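Local coordinates for protein carbonic anhydrase (Coccomyxa sp. PA, PDB 3UCJ) that probably catalyses the reversible hydration of carbon dioxide to hydrogencarbonate as a zinc-dependent enzyme of the beta-carbonic anhydrase class, at residues R17-A20 with D21-A25; C85-Y88 with T89-L93; W150-M153 with V154-N157. All blocks are in the same frame, centred on the assembly; numbering follows the deposited sequence.

Overall arrangement
All three contacts are local, each formed by side chains three to five residues apart on one helix, and none touches another. Interaction 1, on the N-terminal helix 10-26, is the most exposed and lies about 29 Å from the chain centre to its own; it joins a surface ion pair to a sulfur-aromatic contact. Interactions 2 and 3 lie on opposite sides of the chain's centre, their own centres about 28 Å apart. Interaction 2, on helix 80-92, has mostly buried residues and combines a pi-type turn, water-mediated contacts and a bound acetazolamide. Interaction 3, with no fully exposed residue, is mainly apolar and backs onto the zinc site. Interactions 1 and 2 both meet the second subunit.

Interaction 1 of 3, residues R17-A20 with D21-A25; sequences RKWA and DECAA
Residues 17-20 and 21-25 form one unbroken run of alpha helix, in which the N atoms of Asp-21, Glu-22, Cys-23 and Ala-24 bond in turn to the O atoms of Arg-17, Lys-18, Trp-19 and Ala-20 at 2.8 to 3.1 Å. On the outer side, Lys-18 and Glu-22 make an i to i+4 salt bridge, with Lys-18 NZ 3.0 Å from Glu-22 OE2 and on the syn side of that oxygen. The lysine chain runs out nearly extended and then folds at its last torsion (chi4 14°), which turns the ammonium toward the carboxylate. Glu-22 OE2 also lies 3.6 Å from Lys-18 CG, so the carboxylate rests against the aliphatic chain as well as its charged end.

This is the N-terminal helix 10-26, whose other side packs against the second subunit: there Trp-19 meets Gly-193 and Ala-20 meets Thr-192 of that subunit. Trp-19, which is buried, and Cys-23 make a sulfur-aromatic contact. Cys-23 SG sits over one face of the indole, 3.6 Å from the centroid of its five-membered ring and 26° off the ring normal. It is displaced toward the rim, which leaves Trp-19 NE1 only 3.3 Å from Cys-23 SG. Phe-31, from the following loop, meets the indole edge-to-face and also touches Ala-20 and Cys-23.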
loop_
_atom_site.group_PDB
_atom_site.type_symbol
_atom_site.label_atom_id
_atom_site.label_comp_id
_atom_site.label_asym_id
_atom_site.label_seq_id
_atom_site.Cartn_x
_atom_site.Cartn_y
_atom_site.Cartn_z
ATOM N N ARG A 17 11.258 34.606 -0.946
ATOM C CA ARG A 17 12.290 35.431 -1.607
ATOM C C ARG A 17 13.140 36.190 -0.522
ATOM O O ARG A 17 14.365 36.140 -0.550
ATOM C CB ARG A 17 11.672 36.392 -2.590
ATOM C CG ARG A 17 12.739 36.956 -3.586
ATOM C CD ARG A 17 12.160 38.068 -4.521
ATOM N NE ARG A 17 11.434 37.495 -5.668
ATOM C CZ ARG A 17 11.992 36.913 -6.746
ATOM N NH1 ARG A 17 13.322 36.836 -6.879
ATOM N NH2 ARG A 17 11.198 36.413 -7.715
ATOM N N LYS A 18 12.451 36.740 0.478
ATOM C CA LYS A 18 13.110 37.536 1.562
ATOM C C LYS A 18 14.023 36.629 2.378
ATOM O O LYS A 18 15.186 36.974 2.728
ATOM C CB LYS A 18 12.007 38.243 2.364
ATOM C CG LYS A 18 12.436 39.140 3.554
ATOM C CD LYS A 18 11.346 40.248 3.739
ATOM C CE LYS A 18 11.310 40.845 5.186
ATOM N NZ LYS A 18 12.544 40.462 5.965
ATOM N N TRP A 19 13.518 35.409 2.656
ATOM C CA TRP A 19 14.331 34.384 3.282
ATOM C C TRP A 19 15.528 33.961 2.438
ATOM O O TRP A 19 16.615 33.867 2.964
ATOM C CB TRP A 19 13.454 33.108 3.585
ATOM C CG TRP A 19 14.246 31.922 4.024
ATOM C CD1 TRP A 19 14.751 31.680 5.267
ATOM C CD2 TRP A 19 14.632 30.787 3.199
ATOM N NE1 TRP A 19 15.428 30.467 5.279
ATOM C CE2 TRP A 19 15.362 29.908 4.017
ATOM C CE3 TRP A 19 14.407 30.446 1.851
ATOM C CZ2 TRP A 19 15.862 28.698 3.554
ATOM C CZ3 TRP A 19 14.891 29.236 1.393
ATOM C CH2 TRP A 19 15.606 28.370 2.255
ATOM N N ALA A 20 15.353 33.667 1.143
ATOM C CA ALA A 20 16.495 33.140 0.397
ATOM C C ALA A 20 17.508 34.284 0.227
ATOM O O ALA A 20 18.710 34.054 0.128
ATOM C CB ALA A 20 16.066 32.697 -0.975
ATOM N N ASP A 21 16.967 35.487 0.117
ATOM C CA ASP A 21 17.865 36.687 -0.035
ATOM C C ASP A 21 18.789 36.886 1.179
ATOM O O ASP A 21 20.021 36.872 1.053
ATOM C CB ASP A 21 17.034 37.919 -0.367
ATOM C CG ASP A 21 17.923 39.182 -0.535
ATOM O OD1 ASP A 21 17.591 40.162 0.114
ATOM O OD2 ASP A 21 18.949 39.126 -1.266
ATOM N N GLU A 22 18.196 36.973 2.373
ATOM C CA GLU A 22 18.972 36.995 3.618
ATOM C C GLU A 22 19.885 35.844 3.833
ATOM O O GLU A 22 21.002 36.008 4.380
ATOM C CB GLU A 22 18.050 37.111 4.839
ATOM C CG GLU A 22 17.364 38.439 4.881
ATOM C CD GLU A 22 16.128 38.460 5.764
ATOM O OE1 GLU A 22 15.960 37.507 6.591
ATOM O OE2 GLU A 22 15.326 39.437 5.614
ATOM N N CYS A 23 19.448 34.631 3.502
ATOM C CA CYS A 23 20.335 33.479 3.687
ATOM C C CYS A 23 21.612 33.612 2.893
ATOM O O CYS A 23 22.718 33.301 3.379
ATOM C CB CYS A 23 19.653 32.171 3.247
ATOM S SG CYS A 23 18.463 31.643 4.600
ATOM N N ALA A 24 21.438 34.001 1.637
ATOM C CA ALA A 24 22.549 33.985 0.695
ATOM C C ALA A 24 23.460 35.227 0.962
ATOM O O ALA A 24 24.689 35.139 0.787
ATOM C CB ALA A 24 22.015 33.946 -0.760
ATOM N N ALA A 25 22.846 36.319 1.412
ATOM C CA ALA A 25 23.568 37.533 1.892
ATOM C C ALA A 25 24.524 37.226 3.040
ATOM O O ALA A 25 25.558 37.821 3.115
ATOM C CB ALA A 25 22.610 38.571 2.346
#

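Interaction 2 of 3, residues C85-Y88 with T89-L93; sequences CLEY and TVDHL. With AZM (5-acetamido-1,3,4-thiadiazole-2-sulfonamide), chain I.
Tyr-88 swings its ring out with CG opposite the backbone N (chi1 -177°), whereas His-92 and Leu-93 set CG beside the backbone N and opposite the carbonyl carbon (chi1 -69° for His-92), bringing both against the phenol. In the conformer described, His-92 CB is 3.5 Å from Tyr-88 CE1; the imidazole, whose placement is provisional, lies 24° from the phenol plane but slid past it, with little overlap. Leu-93 CG comes within 3.6 Å of Tyr-88 CE2. Over one face of the phenol lies a second acetazolamide, away from the zinc, its C2 3.2 Å above the ring plane and offset toward the rim; Gln-38 and Phe-66 share this pocket.

The helix widens here into a pi-type turn. Tyr-88 O accepts both His-92 N and Leu-93 N at 3.0 Å, the leucine amide in the carbonyl plane and the histidine amide above it. Thr-89 OG1 reaches back to the preceding turn, 2.8 Å from Cys-85 O and 3.1 Å from Leu-86 O, and its single proton may serve either carbonyl. Beyond the backbone, one water bridges Glu-87 OE2 and Asp-91 OD2, donating to both carboxylates. A second water bonds His-92 NE2 at 2.8 Å, again provisionally, and reaches Glu-87 OE1 weakly. Glu-87 is held mainly by Thr-123 and Val-122 of the second subunit, and Asp-91 by a salt bridge to Arg-177.

Leu-86 and Val-90 lie side by side against Ile-170 of helix 169-176, while Tyr-88, Thr-89 and Leu-93 pack on Phe-66 of strand 65-70, and Leu-86 and Thr-89 also reach Leu-43 of strand 42-47.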
loop_
_atom_site.group_PDB
_atom_site.type_symbol
_atom_site.label_atom_id
_atom_site.label_comp_id
_atom_site.label_asym_id
_atom_site.label_seq_id
_atom_site.Cartn_x
_atom_site.Cartn_y
_atom_site.Cartn_z
ATOM N N CYS A 85 12.081 6.253 1.227
ATOM C CA CYS A 85 12.915 7.236 1.881
ATOM C C CYS A 85 14.024 6.525 2.647
ATOM O O CYS A 85 15.221 7.002 2.603
ATOM C CB CYS A 85 12.126 8.017 2.944
ATOM S SG CYS A 85 10.951 9.216 2.213
ATOM N N LEU A 86 13.678 5.449 3.336
ATOM C CA LEU A 86 14.691 4.637 4.039
ATOM C C LEU A 86 15.701 4.050 3.032
ATOM O O LEU A 86 16.947 4.130 3.249
ATOM C CB LEU A 86 14.030 3.502 4.834
ATOM C CG LEU A 86 14.708 2.734 5.952
ATOM C CD1 LEU A 86 15.429 3.691 7.003
ATOM C CD2 LEU A 86 13.631 1.831 6.596
ATOM N N GLU A 87 15.218 3.408 1.997
ATOM C CA GLU A 87 16.123 2.695 1.050
ATOM C C GLU A 87 17.034 3.715 0.315
ATOM O O GLU A 87 18.292 3.530 0.282
ATOM C CB GLU A 87 15.329 1.962 -0.025
ATOM C CG GLU A 87 16.233 1.182 -0.965
ATOM C CD GLU A 87 15.426 0.418 -2.029
ATOM O OE1 GLU A 87 15.104 1.076 -3.012
ATOM O OE2 GLU A 87 15.218 -0.809 -1.952
ATOM N N TYR A 88 16.479 4.804 -0.194
ATOM C CA TYR A 88 17.291 5.790 -0.918
ATOM C C TYR A 88 18.423 6.408 -0.035
ATOM O O TYR A 88 19.597 6.504 -0.481
ATOM C CB TYR A 88 16.445 6.880 -1.604
ATOM C CG TYR A 88 17.370 7.810 -2.380
ATOM C CD1 TYR A 88 18.041 7.320 -3.502
ATOM C CD2 TYR A 88 17.593 9.098 -1.953
ATOM C CE1 TYR A 88 18.955 8.144 -4.234
ATOM C CE2 TYR A 88 18.460 9.958 -2.682
ATOM C CZ TYR A 88 19.170 9.406 -3.826
ATOM O OH TYR A 88 20.040 10.268 -4.503
ATOM N N THR A 89 18.068 6.783 1.198
ATOM C CA THR A 89 18.991 7.419 2.101
ATOM C C THR A 89 20.064 6.440 2.568
ATOM O O THR A 89 21.240 6.851 2.606
ATOM C CB THR A 89 18.369 8.077 3.373
ATOM O OG1 THR A 89 17.612 7.073 4.044
ATOM C CG2 THR A 89 17.483 9.289 2.917
ATOM N N VAL A 90 19.690 5.203 2.895
ATOM C CA VAL A 90 20.656 4.277 3.482
ATOM C C VAL A 90 21.573 3.748 2.348
ATOM O O VAL A 90 22.820 3.657 2.513
ATOM C CB VAL A 90 19.974 3.108 4.226
ATOM C CG1 VAL A 90 20.948 2.020 4.586
ATOM C CG2 VAL A 90 19.226 3.595 5.542
ATOM N N ASP A 91 20.969 3.363 1.239
ATOM C CA ASP A 91 21.717 2.645 0.206
ATOM C C ASP A 91 22.464 3.573 -0.748
ATOM O O ASP A 91 23.595 3.213 -1.253
ATOM C CB ASP A 91 20.822 1.738 -0.592
ATOM C CG ASP A 91 20.295 0.563 0.206
ATOM O OD1 ASP A 91 20.662 0.346 1.379
ATOM O OD2 ASP A 91 19.557 -0.244 -0.390
ATOM N N HIS A 92 21.913 4.744 -1.057
ATOM C CA HIS A 92 22.516 5.602 -2.044
ATOM C C HIS A 92 23.161 6.797 -1.444
ATOM O O HIS A 92 24.316 7.129 -1.740
ATOM C CB HIS A 92 21.481 6.049 -3.052
ATOM C CG HIS A 92 20.991 4.957 -3.928
ATOM N ND1 HIS A 92 21.517 4.715 -5.178
ATOM C CD2 HIS A 92 19.973 4.084 -3.770
ATOM C CE1 HIS A 92 20.853 3.726 -5.753
ATOM N NE2 HIS A 92 19.922 3.318 -4.910
ATOM N N LEU A 93 22.476 7.461 -0.542
ATOM C CA LEU A 93 23.142 8.595 0.078
ATOM C C LEU A 93 24.178 8.221 1.178
ATOM O O LEU A 93 24.951 9.111 1.581
ATOM C CB LEU A 93 22.126 9.555 0.647
ATOM C CG LEU A 93 21.209 10.198 -0.412
ATOM C CD1 LEU A 93 20.356 11.267 0.283
ATOM C CD2 LEU A 93 22.044 10.913 -1.579
HETATM C C1 AZM I . 15.949 11.714 -4.800
HETATM C C2 AZM I . 16.709 9.738 -5.976
HETATM C C3 AZM I . 15.985 7.629 -6.760
HETATM C C4 AZM I . 16.295 6.276 -7.334
HETATM N N1 AZM I . 15.225 14.311 -4.691
HETATM N N2 AZM I . 17.572 10.727 -6.087
HETATM N N3 AZM I . 17.177 11.944 -5.339
HETATM N N4 AZM I . 16.927 8.581 -6.686
HETATM O O1 AZM I . 16.082 13.118 -2.702
HETATM O O2 AZM I . 13.935 12.258 -3.734
HETATM O O3 AZM I . 14.831 7.847 -6.382
HETATM S S1 AZM I . 15.251 12.980 -3.862
HETATM S S2 AZM I . 15.325 10.140 -5.083
HETATM O O HOH W 1 17.778 1.536 -4.899
HETATM O O HOH W 2 17.641 -2.069 -0.695
#

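Interaction 3 of 3, residues W150-M153 with V154-N157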
loop_
_atom_site.group_PDB
_atom_site.type_symbol
_atom_site.label_atom_id
_atom_site.label_comp_id
_atom_site.label_asym_id
_atom_site.label_seq_id
_atom_site.Cartn_x
_atom_site.Cartn_y
_atom_site.Cartn_z
ATOM N N TRP A 150 -1.884 9.506 27.053
ATOM C CA TRP A 150 -1.517 10.118 25.812
ATOM C C TRP A 150 -0.014 10.216 25.689
ATOM O O TRP A 150 0.549 9.824 24.725
ATOM C CB TRP A 150 -2.148 11.492 25.711
ATOM C CG TRP A 150 -2.128 12.125 24.367
ATOM C CD1 TRP A 150 -1.511 11.676 23.248
ATOM C CD2 TRP A 150 -2.732 13.360 24.010
ATOM N NE1 TRP A 150 -1.719 12.530 22.224
ATOM C CE2 TRP A 150 -2.468 13.575 22.663
ATOM C CE3 TRP A 150 -3.490 14.298 24.700
ATOM C CZ2 TRP A 150 -2.929 14.668 21.997
ATOM C CZ3 TRP A 150 -3.941 15.374 24.034
ATOM C CH2 TRP A 150 -3.668 15.563 22.701
ATOM N N ASP A 151 0.627 10.737 26.710
ATOM C CA ASP A 151 2.046 10.897 26.700
ATOM C C ASP A 151 2.740 9.559 26.574
ATOM O O ASP A 151 3.685 9.403 25.854
ATOM C CB ASP A 151 2.505 11.602 27.962
ATOM C CG ASP A 151 2.068 13.030 28.024
ATOM O OD1 ASP A 151 2.142 13.604 29.092
ATOM O OD2 ASP A 151 1.640 13.597 27.037
ATOM N N LYS A 152 2.254 8.592 27.305
ATOM C CA LYS A 152 2.815 7.286 27.268
ATOM C C LYS A 152 2.646 6.650 25.889
ATOM O O LYS A 152 3.523 6.007 25.406
ATOM C CB LYS A 152 2.152 6.443 28.336
ATOM C CG LYS A 152 2.782 5.152 28.607
ATOM C CD LYS A 152 4.202 5.310 28.908
ATOM C CE LYS A 152 4.628 4.283 29.860
ATOM N NZ LYS A 152 6.043 3.995 29.809
ATOM N N MET A 153 1.503 6.839 25.277
ATOM C CA MET A 153 1.279 6.306 23.955
ATOM C C MET A 153 2.298 6.868 22.965
ATOM O O MET A 153 2.850 6.155 22.186
ATOM C CB MET A 153 -0.130 6.587 23.504
ATOM C CG MET A 153 -0.507 5.932 22.202
ATOM S SD MET A 153 -0.747 4.191 22.317
ATOM C CE MET A 153 0.709 3.523 21.567
ATOM N N VAL A 154 2.526 8.158 23.025
ATOM C CA VAL A 154 3.541 8.794 22.205
ATOM C C VAL A 154 4.895 8.119 22.371
ATOM O O VAL A 154 5.526 7.757 21.430
ATOM C CB VAL A 154 3.622 10.303 22.497
ATOM C CG1 VAL A 154 4.830 10.892 21.890
ATOM C CG2 VAL A 154 2.417 10.988 21.977
ATOM N N GLU A 155 5.302 7.918 23.604
ATOM C CA GLU A 155 6.553 7.287 23.907
ATOM C C GLU A 155 6.655 5.844 23.445
ATOM O O GLU A 155 7.654 5.435 22.928
ATOM C CB GLU A 155 6.839 7.390 25.400
ATOM C CG GLU A 155 7.044 8.789 25.872
ATOM C CD GLU A 155 6.896 8.963 27.376
ATOM O OE1 GLU A 155 6.839 10.105 27.816
ATOM O OE2 GLU A 155 6.818 7.967 28.087
ATOM N N LEU A 156 5.617 5.075 23.676
ATOM C CA LEU A 156 5.613 3.679 23.274
ATOM C C LEU A 156 5.677 3.599 21.754
ATOM O O LEU A 156 6.309 2.668 21.222
ATOM C CB LEU A 156 4.323 2.980 23.741
ATOM C CG LEU A 156 4.395 2.658 25.281
ATOM C CD1 LEU A 156 2.962 2.295 25.762
ATOM C CD2 LEU A 156 5.468 1.637 25.596
ATOM N N ASN A 157 5.001 4.543 21.124
ATOM C CA ASN A 157 4.978 4.566 19.653
ATOM C C ASN A 157 6.413 4.841 19.142
ATOM O O ASN A 157 6.943 4.103 18.248
ATOM C CB ASN A 157 3.990 5.580 19.139
ATOM C CG ASN A 157 3.842 5.481 17.591
ATOM O OD1 ASN A 157 3.645 4.380 17.055
ATOM N ND2 ASN A 157 4.026 6.597 16.924
#
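Apolar contacts connect Trp-150 with Val-154 and Lys-152 with Leu-156, each pair one helical turn apart. Val-154 CG2 approaches Trp-150 CD1 obliquely at 4.2 Å; the indole is turned with chi2 near zero (-6°), which carries its pyrrole side toward the valine. The alkyl part of Lys-152 lies across Leu-156, with Lys-152 CG 4.0 Å from Leu-156 CD1. Met-153 bends at chi2 and chi3, and its terminal CE comes to 4.3 Å from Leu-156 CB. These two residues face helices 128-135 and 138-141, where both touch Val-133 and Leu-141.

Backbone hydrogen bonds are those of a regular alpha helix within 146-167: the N atoms of Val-154, Glu-155, Leu-156 and Asn-157 donate to the O atoms of Trp-150, Asp-151, Lys-152 and Met-153 at 2.9 to 3.1 Å.

Electrostatic contacts are looser. Lys-152 and Glu-155 cross at about a right angle, with Lys-152 NZ 4.4 Å from Glu-155 OE2, too long for a salt bridge; Lys-152 CD is nearer that oxygen, at 3.8 Å. The other carboxylate oxygen of Glu-155 is hydrogen-bonded to Tyr-104.

Two side-chain N-H groups reach the backbone near the zinc site. Trp-150 NE1 donates to the carbonyl of the zinc ligand Cys-106, and Asn-157 ND2 to that of Gly-72 in the acetazolamide pocket, while Asn-157 OD1 accepts from Gln-161 NE2. Val-154 packs on Cys-109 of helix 107-114. An apolar flank paired with N-H groups bonded to carbonyls of neighbouring segments is consistent with a second-shell role, Trp-150 probably steadying the backbone of Cys-106.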